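Local atomic coordinates of 6-phospho-beta-d glycosidase (Streptococcus pyogenes, PDB entry 5FOO), a protein that probably hydrolyses 6-phospho-beta-glucosides, as a family 1 glycoside hydrolase that binds the probe 6-phosphocyclophellitol. Residues P17-R22 with T75-R81; L30-W34 with W422-N426; Y194-L198 with E282-I286. The protein carries 1 engineered substitution. One frame throughout, in Å; residues are numbered along the deposited sequence.

Contact 1: P17-R22 with T75-R81; sequences PQSEGR and TSIQWTR. With JAZ (6-phosphocyclophellitol), chain G.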
loop_
_atom_site.group_PDB
_atom_site.type_symbol
_atom_site.label_atom_id
_atom_site.label_comp_id
_atom_site.label_asym_id
_atom_site.label_seq_id
_atom_site.Cartn_x
_atom_site.Cartn_y
_atom_site.Cartn_z
ATOM N N PRO A 17 8.978 -6.342 -3.801
ATOM C CA PRO A 17 8.616 -7.246 -4.890
ATOM C C PRO A 17 8.498 -6.555 -6.261
ATOM O O PRO A 17 8.813 -7.166 -7.276
ATOM C CB PRO A 17 7.275 -7.830 -4.433
ATOM C CG PRO A 17 7.276 -7.694 -2.951
ATOM C CD PRO A 17 8.005 -6.396 -2.699
ATOM N N GLN A 18 8.067 -5.303 -6.302
ATOM C CA GLN A 18 7.805 -4.642 -7.550
ATOM C C GLN A 18 9.063 -4.002 -8.125
ATOM O O GLN A 18 9.078 -3.684 -9.305
ATOM C CB GLN A 18 6.731 -3.616 -7.373
ATOM C CG GLN A 18 5.425 -4.231 -6.933
ATOM C CD GLN A 18 4.358 -3.210 -6.687
ATOM O OE1 GLN A 18 4.145 -2.770 -5.538
ATOM N NE2 GLN A 18 3.615 -2.859 -7.754
ATOM N N SER A 19 10.121 -3.818 -7.308
ATOM C CA SER A 19 11.284 -3.128 -7.761
ATOM C C SER A 19 12.546 -3.996 -7.792
ATOM O O SER A 19 13.384 -3.788 -8.654
ATOM C CB SER A 19 11.499 -1.887 -6.872
ATOM O OG SER A 19 11.727 -2.279 -5.511
ATOM N N GLU A 20 12.711 -4.916 -6.836
ATOM C CA GLU A 20 14.032 -5.522 -6.591
ATOM C C GLU A 20 14.514 -6.476 -7.655
ATOM O O GLU A 20 15.680 -6.426 -8.065
ATOM C CB GLU A 20 14.048 -6.301 -5.278
ATOM C CG GLU A 20 14.088 -5.452 -4.005
ATOM C CD GLU A 20 13.854 -6.243 -2.726
ATOM O OE1 GLU A 20 13.959 -7.517 -2.785
ATOM O OE2 GLU A 20 13.622 -5.605 -1.643
ATOM N N GLY A 21 13.619 -7.369 -8.076
ATOM C CA GLY A 21 14.046 -8.594 -8.779
ATOM C C GLY A 21 14.306 -9.686 -7.753
ATOM O O GLY A 21 14.414 -9.402 -6.562
ATOM N N ARG A 22 14.367 -10.934 -8.213
ATOM C CA ARG A 22 14.599 -12.086 -7.347
ATOM C C ARG A 22 16.074 -12.434 -7.191
ATOM O O ARG A 22 16.396 -13.423 -6.570
ATOM C CB ARG A 22 13.843 -13.272 -7.873
ATOM C CG ARG A 22 12.325 -13.075 -7.724
ATOM C CD ARG A 22 11.566 -14.363 -8.153
ATOM N NE ARG A 22 12.007 -15.556 -7.435
ATOM C CZ ARG A 22 11.723 -16.831 -7.739
ATOM N NH1 ARG A 22 10.941 -17.197 -8.777
ATOM N NH2 ARG A 22 12.249 -17.782 -7.001
ATOM N N THR A 75 9.862 2.010 0.568
ATOM C CA THR A 75 9.850 0.693 -0.016
ATOM C C THR A 75 9.479 -0.373 1.050
ATOM O O THR A 75 9.053 -0.060 2.129
ATOM C CB THR A 75 11.202 0.386 -0.717
ATOM O OG1 THR A 75 11.056 -0.740 -1.610
ATOM C CG2 THR A 75 12.325 0.125 0.267
ATOM N N SER A 76 9.609 -1.643 0.716
ATOM C CA SER A 76 9.327 -2.688 1.655
ATOM C C SER A 76 10.489 -3.628 1.738
ATOM O O SER A 76 11.290 -3.755 0.809
ATOM C CB SER A 76 8.026 -3.426 1.305
ATOM O OG SER A 76 8.176 -4.286 0.180
ATOM N N ILE A 77 10.597 -4.245 2.918
ATOM C CA ILE A 77 11.520 -5.372 3.163
ATOM C C ILE A 77 10.695 -6.642 2.934
ATOM O O ILE A 77 9.578 -6.790 3.499
ATOM C CB ILE A 77 12.096 -5.342 4.609
ATOM C CG1 ILE A 77 12.996 -4.116 4.844
ATOM C CG2 ILE A 77 12.850 -6.614 4.956
ATOM C CD1 ILE A 77 13.446 -3.918 6.301
ATOM N N GLN A 78 11.254 -7.530 2.119
ATOM C CA GLN A 78 10.674 -8.869 1.824
ATOM C C GLN A 78 11.083 -9.868 2.842
ATOM O O GLN A 78 12.242 -10.155 2.951
ATOM C CB GLN A 78 11.083 -9.375 0.459
ATOM C CG GLN A 78 10.520 -8.505 -0.677
ATOM C CD GLN A 78 10.598 -9.195 -2.043
ATOM O OE1 GLN A 78 9.843 -10.103 -2.328
ATOM N NE2 GLN A 78 11.508 -8.734 -2.883
ATOM N N TRP A 79 10.097 -10.395 3.569
ATOM C CA TRP A 79 10.223 -11.553 4.406
ATOM C C TRP A 79 10.984 -12.690 3.682
ATOM O O TRP A 79 11.854 -13.368 4.275
ATOM C CB TRP A 79 8.788 -11.978 4.747
ATOM C CG TRP A 79 8.600 -12.886 5.880
ATOM C CD1 TRP A 79 9.561 -13.553 6.579
ATOM C CD2 TRP A 79 7.326 -13.257 6.466
ATOM N NE1 TRP A 79 8.978 -14.334 7.557
ATOM C CE2 TRP A 79 7.608 -14.162 7.517
ATOM C CE3 TRP A 79 5.968 -12.909 6.193
ATOM C CZ2 TRP A 79 6.603 -14.736 8.284
ATOM C CZ3 TRP A 79 4.988 -13.467 6.956
ATOM C CH2 TRP A 79 5.301 -14.394 7.987
ATOM N N THR A 80 10.667 -12.874 2.399
ATOM C CA THR A 80 11.266 -13.911 1.591
ATOM C C THR A 80 12.735 -13.662 1.244
ATOM O O THR A 80 13.395 -14.597 0.855
ATOM C CB THR A 80 10.497 -14.102 0.258
ATOM O OG1 THR A 80 10.413 -12.853 -0.474
ATOM C CG2 THR A 80 9.138 -14.681 0.528
ATOM N N ARG A 81 13.245 -12.431 1.411
ATOM C CA ARG A 81 14.700 -12.123 1.239
ATOM C C ARG A 81 15.445 -12.112 2.563
ATOM O O ARG A 81 16.542 -12.601 2.632
ATOM C CB ARG A 81 14.890 -10.748 0.557
ATOM C CG ARG A 81 16.332 -10.387 0.321
ATOM C CD ARG A 81 16.481 -9.098 -0.415
ATOM N NE ARG A 81 15.952 -9.115 -1.761
ATOM C CZ ARG A 81 16.474 -9.736 -2.805
ATOM N NH1 ARG A 81 17.553 -10.431 -2.700
ATOM N NH2 ARG A 81 15.868 -9.637 -4.021
HETATM C C2 JAZ G . 0.275 -0.867 -7.188
HETATM C C3 JAZ G . 0.805 -0.729 -5.745
HETATM C C4 JAZ G . -0.348 -0.544 -4.765
HETATM C C5 JAZ G . -1.204 0.671 -5.093
HETATM C C6 JAZ G . -1.648 0.634 -6.539
HETATM C C7 JAZ G . -0.483 0.417 -7.505
HETATM C C8 JAZ G . -0.911 0.529 -8.966
HETATM O O9 JAZ G . -1.846 -0.517 -9.215
HETATM P P10 JAZ G . -1.925 -1.149 -10.670
HETATM O O11 JAZ G . -2.949 -2.220 -10.533
HETATM O O12 JAZ G . -0.588 -1.476 -11.190
HETATM O O13 JAZ G . -2.390 -0.068 -11.545
HETATM O O14 JAZ G . -2.670 -0.357 -6.705
HETATM O O15 JAZ G . 1.357 -0.971 -8.121
HETATM O O16 JAZ G . 1.477 -1.926 -5.443
HETATM O O17 JAZ G . 0.151 -0.451 -3.441
HETATM O O HOH W 1 12.949 -0.412 -3.593
HETATM O O HOH W 2 13.092 -3.102 -1.335
HETATM O O HOH W 3 11.869 -9.962 -5.660
#

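Contact 2: L30-W34 with W422-N426; sequences LFDYW and WSWLN. With JAZ (6-phosphocyclophellitol), chain G.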
loop_
_atom_site.group_PDB
_atom_site.type_symbol
_atom_site.label_atom_id
_atom_site.label_comp_id
_atom_site.label_asym_id
_atom_site.label_seq_id
_atom_site.Cartn_x
_atom_site.Cartn_y
_atom_site.Cartn_z
ATOM N N LEU A 30 4.264 -15.123 -2.714
ATOM C CA LEU A 30 3.088 -15.623 -3.435
ATOM C C LEU A 30 3.159 -15.268 -4.877
ATOM O O LEU A 30 2.902 -16.144 -5.721
ATOM C CB LEU A 30 1.783 -15.120 -2.875
ATOM C CG LEU A 30 1.536 -15.462 -1.426
ATOM C CD1 LEU A 30 0.159 -15.032 -0.981
ATOM C CD2 LEU A 30 1.749 -16.945 -1.137
ATOM N N PHE A 31 3.502 -14.019 -5.201
ATOM C CA PHE A 31 3.550 -13.631 -6.635
ATOM C C PHE A 31 4.683 -14.294 -7.474
ATOM O O PHE A 31 4.463 -14.636 -8.633
ATOM C CB PHE A 31 3.583 -12.123 -6.812
ATOM C CG PHE A 31 2.219 -11.506 -6.961
ATOM C CD1 PHE A 31 1.555 -11.549 -8.183
ATOM C CD2 PHE A 31 1.610 -10.844 -5.882
ATOM C CE1 PHE A 31 0.300 -10.965 -8.316
ATOM C CE2 PHE A 31 0.362 -10.266 -5.998
ATOM C CZ PHE A 31 -0.316 -10.325 -7.216
ATOM N N ASP A 32 5.858 -14.502 -6.871
ATOM C CA ASP A 32 6.928 -15.196 -7.513
ATOM C C ASP A 32 6.434 -16.596 -7.893
ATOM O O ASP A 32 6.728 -17.076 -9.000
ATOM C CB ASP A 32 8.149 -15.399 -6.614
ATOM C CG ASP A 32 8.697 -14.115 -6.017
ATOM O OD1 ASP A 32 8.745 -13.094 -6.728
ATOM O OD2 ASP A 32 9.125 -14.162 -4.833
ATOM N N TYR A 33 5.746 -17.252 -6.957
ATOM C CA TYR A 33 5.241 -18.601 -7.170
ATOM C C TYR A 33 4.207 -18.683 -8.291
ATOM O O TYR A 33 4.270 -19.577 -9.198
ATOM C CB TYR A 33 4.601 -19.161 -5.908
ATOM C CG TYR A 33 4.027 -20.535 -6.127
ATOM C CD1 TYR A 33 4.878 -21.635 -6.255
ATOM C CD2 TYR A 33 2.638 -20.749 -6.147
ATOM C CE1 TYR A 33 4.365 -22.912 -6.435
ATOM C CE2 TYR A 33 2.106 -22.022 -6.313
ATOM C CZ TYR A 33 2.989 -23.091 -6.476
ATOM O OH TYR A 33 2.516 -24.334 -6.635
ATOM N N TRP A 34 3.263 -17.754 -8.192
ATOM C CA TRP A 34 2.233 -17.590 -9.178
ATOM C C TRP A 34 2.753 -17.383 -10.592
ATOM O O TRP A 34 2.236 -17.991 -11.547
ATOM C CB TRP A 34 1.279 -16.445 -8.807
ATOM C CG TRP A 34 -0.180 -16.633 -9.303
ATOM C CD1 TRP A 34 -0.742 -17.744 -9.886
ATOM C CD2 TRP A 34 -1.218 -15.665 -9.219
ATOM N NE1 TRP A 34 -2.066 -17.503 -10.172
ATOM C CE2 TRP A 34 -2.373 -16.231 -9.782
ATOM C CE3 TRP A 34 -1.266 -14.336 -8.764
ATOM C CZ2 TRP A 34 -3.574 -15.545 -9.853
ATOM C CZ3 TRP A 34 -2.479 -13.652 -8.819
ATOM C CH2 TRP A 34 -3.606 -14.253 -9.346
ATOM N N TRP A 422 7.046 -3.137 -11.602
ATOM C CA TRP A 422 6.254 -4.299 -11.975
ATOM C C TRP A 422 4.971 -4.298 -11.192
ATOM O O TRP A 422 5.040 -4.461 -9.988
ATOM C CB TRP A 422 7.075 -5.540 -11.655
ATOM C CG TRP A 422 6.467 -6.814 -12.061
ATOM C CD1 TRP A 422 6.305 -7.296 -13.364
ATOM C CD2 TRP A 422 5.910 -7.804 -11.199
ATOM N NE1 TRP A 422 5.734 -8.559 -13.318
ATOM C CE2 TRP A 422 5.464 -8.881 -12.018
ATOM C CE3 TRP A 422 5.753 -7.905 -9.805
ATOM C CZ2 TRP A 422 4.851 -10.003 -11.496
ATOM C CZ3 TRP A 422 5.148 -9.042 -9.293
ATOM C CH2 TRP A 422 4.725 -10.087 -10.150
ATOM N N SER A 423 3.801 -4.076 -11.839
ATOM C CA SER A 423 2.524 -4.076 -11.098
ATOM C C SER A 423 1.749 -5.428 -11.177
ATOM O O SER A 423 0.645 -5.495 -11.715
ATOM C CB SER A 423 1.514 -2.901 -11.408
ATOM O OG SER A 423 1.917 -1.600 -11.933
ATOM N N TRP A 424 2.310 -6.474 -10.626
ATOM C CA TRP A 424 1.555 -7.645 -10.305
ATOM C C TRP A 424 1.080 -8.267 -11.684
ATOM O O TRP A 424 1.861 -8.280 -12.679
ATOM C CB TRP A 424 0.402 -7.248 -9.342
ATOM C CG TRP A 424 0.874 -6.360 -8.192
ATOM C CD1 TRP A 424 0.484 -5.086 -7.929
ATOM C CD2 TRP A 424 1.819 -6.714 -7.146
ATOM N NE1 TRP A 424 1.082 -4.633 -6.776
ATOM C CE2 TRP A 424 1.917 -5.598 -6.284
ATOM C CE3 TRP A 424 2.591 -7.839 -6.880
ATOM C CZ2 TRP A 424 2.791 -5.570 -5.196
ATOM C CZ3 TRP A 424 3.462 -7.833 -5.756
ATOM C CH2 TRP A 424 3.551 -6.697 -4.937
ATOM N N LEU A 425 -0.194 -8.653 -11.776
ATOM C CA LEU A 425 -0.722 -9.235 -13.024
ATOM C C LEU A 425 -0.550 -8.297 -14.209
ATOM O O LEU A 425 -0.246 -8.770 -15.293
ATOM C CB LEU A 425 -2.172 -9.678 -12.862
ATOM C CG LEU A 425 -2.318 -10.810 -11.872
ATOM C CD1 LEU A 425 -3.789 -11.086 -11.678
ATOM C CD2 LEU A 425 -1.584 -12.070 -12.316
ATOM N N ASN A 426 -0.605 -6.985 -14.017
ATOM C CA ASN A 426 -0.355 -6.079 -15.134
ATOM C C ASN A 426 1.070 -5.773 -15.476
ATOM O O ASN A 426 1.344 -5.022 -16.463
ATOM C CB ASN A 426 -1.120 -4.791 -14.906
ATOM C CG ASN A 426 -2.572 -5.056 -14.716
ATOM O OD1 ASN A 426 -3.107 -4.923 -13.645
ATOM N ND2 ASN A 426 -3.188 -5.527 -15.743
HETATM C C2 JAZ G . 0.275 -0.867 -7.188
HETATM C C3 JAZ G . 0.805 -0.729 -5.745
HETATM C C4 JAZ G . -0.348 -0.544 -4.765
HETATM C C5 JAZ G . -1.204 0.671 -5.093
HETATM C C6 JAZ G . -1.648 0.634 -6.539
HETATM C C7 JAZ G . -0.483 0.417 -7.505
HETATM C C8 JAZ G . -0.911 0.529 -8.966
HETATM O O9 JAZ G . -1.846 -0.517 -9.215
HETATM P P10 JAZ G . -1.925 -1.149 -10.670
HETATM O O11 JAZ G . -2.949 -2.220 -10.533
HETATM O O12 JAZ G . -0.588 -1.476 -11.190
HETATM O O13 JAZ G . -2.390 -0.068 -11.545
HETATM O O14 JAZ G . -2.670 -0.357 -6.705
HETATM O O15 JAZ G . 1.357 -0.971 -8.121
HETATM O O16 JAZ G . 1.477 -1.926 -5.443
HETATM O O17 JAZ G . 0.151 -0.451 -3.441
#

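Contact 3: Y194-L198 with E282-I286; sequences YNLAL and ELALI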
loop_
_atom_site.group_PDB
_atom_site.type_symbol
_atom_site.label_atom_id
_atom_site.label_comp_id
_atom_site.label_asym_id
_atom_site.label_seq_id
_atom_site.Cartn_x
_atom_site.Cartn_y
_atom_site.Cartn_z
ATOM N N TYR A 194 -9.169 -10.288 10.356
ATOM C CA TYR A 194 -8.859 -10.219 11.789
ATOM C C TYR A 194 -7.361 -10.511 12.041
ATOM O O TYR A 194 -6.708 -9.820 12.841
ATOM C CB TYR A 194 -9.721 -11.181 12.594
ATOM C CG TYR A 194 -9.330 -11.331 14.037
ATOM C CD1 TYR A 194 -8.399 -12.228 14.416
ATOM C CD2 TYR A 194 -9.934 -10.545 15.014
ATOM C CE1 TYR A 194 -8.030 -12.356 15.759
ATOM C CE2 TYR A 194 -9.599 -10.654 16.354
ATOM C CZ TYR A 194 -8.629 -11.542 16.722
ATOM O OH TYR A 194 -8.324 -11.611 18.012
ATOM N N ASN A 195 -6.814 -11.507 11.330
ATOM C CA ASN A 195 -5.459 -11.942 11.598
ATOM C C ASN A 195 -4.454 -10.858 11.174
ATOM O O ASN A 195 -3.460 -10.630 11.863
ATOM C CB ASN A 195 -5.141 -13.279 10.937
ATOM C CG ASN A 195 -5.819 -14.468 11.621
ATOM O OD1 ASN A 195 -6.460 -14.361 12.690
ATOM N ND2 ASN A 195 -5.677 -15.617 10.994
ATOM N N LEU A 196 -4.743 -10.146 10.084
ATOM C CA LEU A 196 -3.896 -9.007 9.650
ATOM C C LEU A 196 -3.887 -7.833 10.633
ATOM O O LEU A 196 -2.822 -7.216 10.912
ATOM C CB LEU A 196 -4.299 -8.572 8.255
ATOM C CG LEU A 196 -3.881 -9.580 7.197
ATOM C CD1 LEU A 196 -4.629 -9.253 5.919
ATOM C CD2 LEU A 196 -2.398 -9.536 6.922
ATOM N N ALA A 197 -5.062 -7.553 11.186
ATOM C CA ALA A 197 -5.214 -6.521 12.208
ATOM C C ALA A 197 -4.504 -6.883 13.523
ATOM O O ALA A 197 -3.879 -6.038 14.109
ATOM C CB ALA A 197 -6.670 -6.277 12.494
ATOM N N LEU A 198 -4.641 -8.128 13.943
ATOM C CA LEU A 198 -3.948 -8.674 15.082
ATOM C C LEU A 198 -2.432 -8.651 14.857
ATOM O O LEU A 198 -1.685 -8.294 15.775
ATOM C CB LEU A 198 -4.383 -10.094 15.399
ATOM C CG LEU A 198 -3.604 -10.805 16.542
ATOM C CD1 LEU A 198 -3.842 -10.135 17.876
ATOM C CD2 LEU A 198 -4.027 -12.250 16.617
ATOM N N GLU A 282 -6.153 -11.358 22.747
ATOM C CA GLU A 282 -5.893 -10.773 21.427
ATOM C C GLU A 282 -6.593 -9.487 21.314
ATOM O O GLU A 282 -5.938 -8.518 20.956
ATOM C CB GLU A 282 -6.291 -11.681 20.264
ATOM C CG GLU A 282 -5.445 -12.942 20.201
ATOM C CD GLU A 282 -5.970 -13.970 19.191
ATOM O OE1 GLU A 282 -6.992 -13.705 18.515
ATOM O OE2 GLU A 282 -5.389 -15.060 19.097
ATOM N N LEU A 283 -7.857 -9.417 21.731
ATOM C CA LEU A 283 -8.570 -8.145 21.687
ATOM C C LEU A 283 -7.956 -7.010 22.556
ATOM O O LEU A 283 -7.985 -5.823 22.169
ATOM C CB LEU A 283 -10.055 -8.305 22.010
ATOM C CG LEU A 283 -10.792 -9.164 20.957
ATOM C CD1 LEU A 283 -12.202 -9.593 21.399
ATOM C CD2 LEU A 283 -10.831 -8.476 19.615
ATOM N N ALA A 284 -7.413 -7.388 23.702
ATOM C CA ALA A 284 -6.723 -6.437 24.589
ATOM C C ALA A 284 -5.369 -6.021 23.982
ATOM O O ALA A 284 -5.001 -4.840 24.061
ATOM C CB ALA A 284 -6.534 -7.055 25.981
ATOM N N LEU A 285 -4.664 -6.947 23.323
ATOM C CA LEU A 285 -3.407 -6.597 22.591
ATOM C C LEU A 285 -3.721 -5.556 21.541
ATOM O O LEU A 285 -3.032 -4.544 21.458
ATOM C CB LEU A 285 -2.731 -7.830 21.972
ATOM C CG LEU A 285 -1.290 -8.224 22.248
ATOM C CD1 LEU A 285 -0.833 -7.821 23.645
ATOM C CD2 LEU A 285 -1.093 -9.740 22.070
ATOM N N ILE A 286 -4.828 -5.715 20.809
ATOM C CA ILE A 286 -5.233 -4.765 19.778
ATOM C C ILE A 286 -5.594 -3.396 20.386
ATOM O O ILE A 286 -5.213 -2.365 19.852
ATOM C CB ILE A 286 -6.370 -5.353 18.869
ATOM C CG1 ILE A 286 -5.861 -6.569 18.095
ATOM C CG2 ILE A 286 -6.917 -4.303 17.922
ATOM C CD1 ILE A 286 -6.939 -7.464 17.445
#

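Contact 1: P17-R22 with T75-R81
The carboxylate of Glu20 is met on both faces at a single oxygen. Arg81 NE reaches Glu20 OE1 from one side of the plane, 2.8 Å away. Gln78 NE2 reaches Glu20 OE1 from the opposite side, 2.7 Å away. The arginine bond is part of a salt bridge and fairly straight, 157° at the hydrogen. On the guanidinium, Glu20 OE1 and Gly21 O both lie at the edge, near its plane. Arg81 CG stands opposite the backbone N (chi1 -179°), and the bend at chi3 turns NE to the carboxylate. Gln78, at the N-cap position of helix 79-82, also lays its amide beside Pro17. Gln78 OE1 is 3.6 Å from Pro17 CG and is hydrogen-bonded to Lys25 and Asn29. Pro17 CD touches Ser76 OG, which is bonded to Gly16 N. Glu20 OE2 is hydrogen-bonded to Tyr99 and to a water that also bridges Thr75 OG1 and Ser76 O. A second water links Thr75 OG1 with Ser19 OG, which is also bonded to Ser15 O. Gln18 NE2 donates to O15 of 6-phosphocyclophellitol at 3.0 Å, and Gln18 OE1 accepts from its O16 at 2.8 Å. The network joins the C-terminal end of strand 72-76, where the TIM barrel holds its ligand, to helix 16-19 and the residues just after it. With two firm donors on OE1, and Tyr99 and a water on OE2, the buried Glu20 is probably ionised.

Contact 2: L30-W34 with W422-N426
Trp422 meets Phe31 first, pointing the edge of its indole toward the phenyl face. The pair is an offset edge-to-face one, with planes at 89° and the centroid of the Trp422 six-membered ring 6.0 Å from that of Phe31. The nearest atoms are Trp422 CH2 and Phe31 CD1, 4.0 Å apart. The far side of this indole is tied down by its NE1, which is hydrogen-bonded to Val46 O. Ser423 takes no part in the packing and belongs to the pocket for 6-phosphocyclophellitol. Trp424 brings the closest packing. Trp424 CE3 sits over one face of the Phe31 ring, offset toward the rim, 3.3 Å from Phe31 CD2. The two rings are inclined at 38°, so the pair is oblique. Trp424 CG stands beside the backbone N, anti to the carbonyl carbon (chi1 -47°). With chi2 this puts the benzo carbons CE3 and CZ3 by Phe31 and NE1 by the ligand. Trp424 NE1 donates to ligand O16 at 3.0 Å, and O16 lies at the indole edge, near its plane. Leu425 then turns to Trp34. Leu425 CD2 makes a CH-pi contact over the face of the Trp34 six-membered ring, 4.2 Å from the centroid, while Leu425 CD1 is 3.9 Å from Trp34 CH2. The contact between the segments is therefore apolar. Phe31, Trp422 and Trp424 form an aromatic cluster behind the pocket. Phe31 backs Trp424, a second-shell residue behind a first-shell one, and the packing is consistent with fixing the indole where its N-H meets O16.

Contact 3: Y194-L198 with E282-I286
Tyr194 and Glu282 cross at about a right angle, with ring and carboxylate planes 39° apart. The Tyr194 OH donates to Glu282 OE1 at 2.5 Å, a short bond that uses the anti lone pair, away from the other oxygen. OE1 also lies near the plane of the ring, at its edge. Tyr194 reaches this point because its CG stands opposite the backbone N (chi1 171°), which sends the ring out from helix 186-208 to helix 280-288. Both helices lie outside the barrel strands. The Glu282 chain is extended beyond CG and brings its carboxylate over to meet the hydroxyl. Leu198 also crosses Glu282 at about a right angle. Leu198 CD2 lies 3.7 Å from Glu282 CD, and Leu198 CD1 touches the CB and CG methylenes of Glu282. One turn further along helix 280-288, Ile286 CD1 comes within 4.0 Å of Leu198 CA. Leu283 CD2 approaches the Tyr194 ring at its edge, 4.1 Å from Tyr194 CE2. The short segments cross at 53°, and their axes come no closer than 10.8 Å, a gap that Tyr194 and Glu282 bridge. Glu282 OE1 has a second partner in Lys136, which forms a salt bridge with it, and the Tyr194 ring stacks on Trp276. The pairing of hydroxyl, carboxylate and ammonium groups would probably stabilise the negative charge of Glu282 beside an otherwise apolar helix interface.

In the fold
Contacts 1 and 2 are buried and serve the same ligand pocket of the eight-stranded barrel, and both contribute hydrogen bonds to the ligand. They touch where Gln18 NE2 meets Trp422 O, and helices 16-19 and 30-37 follow each other in the chain. Their chemistry differs. Contact 1 is polar, with a buried carboxylate and ordered waters at the end of strand 72-76. Contact 2 is aromatic and apolar between its segments, with one hydrogen bond, from Trp424, going to the ligand. Contact 3 lies farther out, its centre about 26 Å from that of contact 1. It joins two helices, is mostly buried, though Leu283 at its margin is exposed, and mixes one hydrogen bond with aliphatic packing.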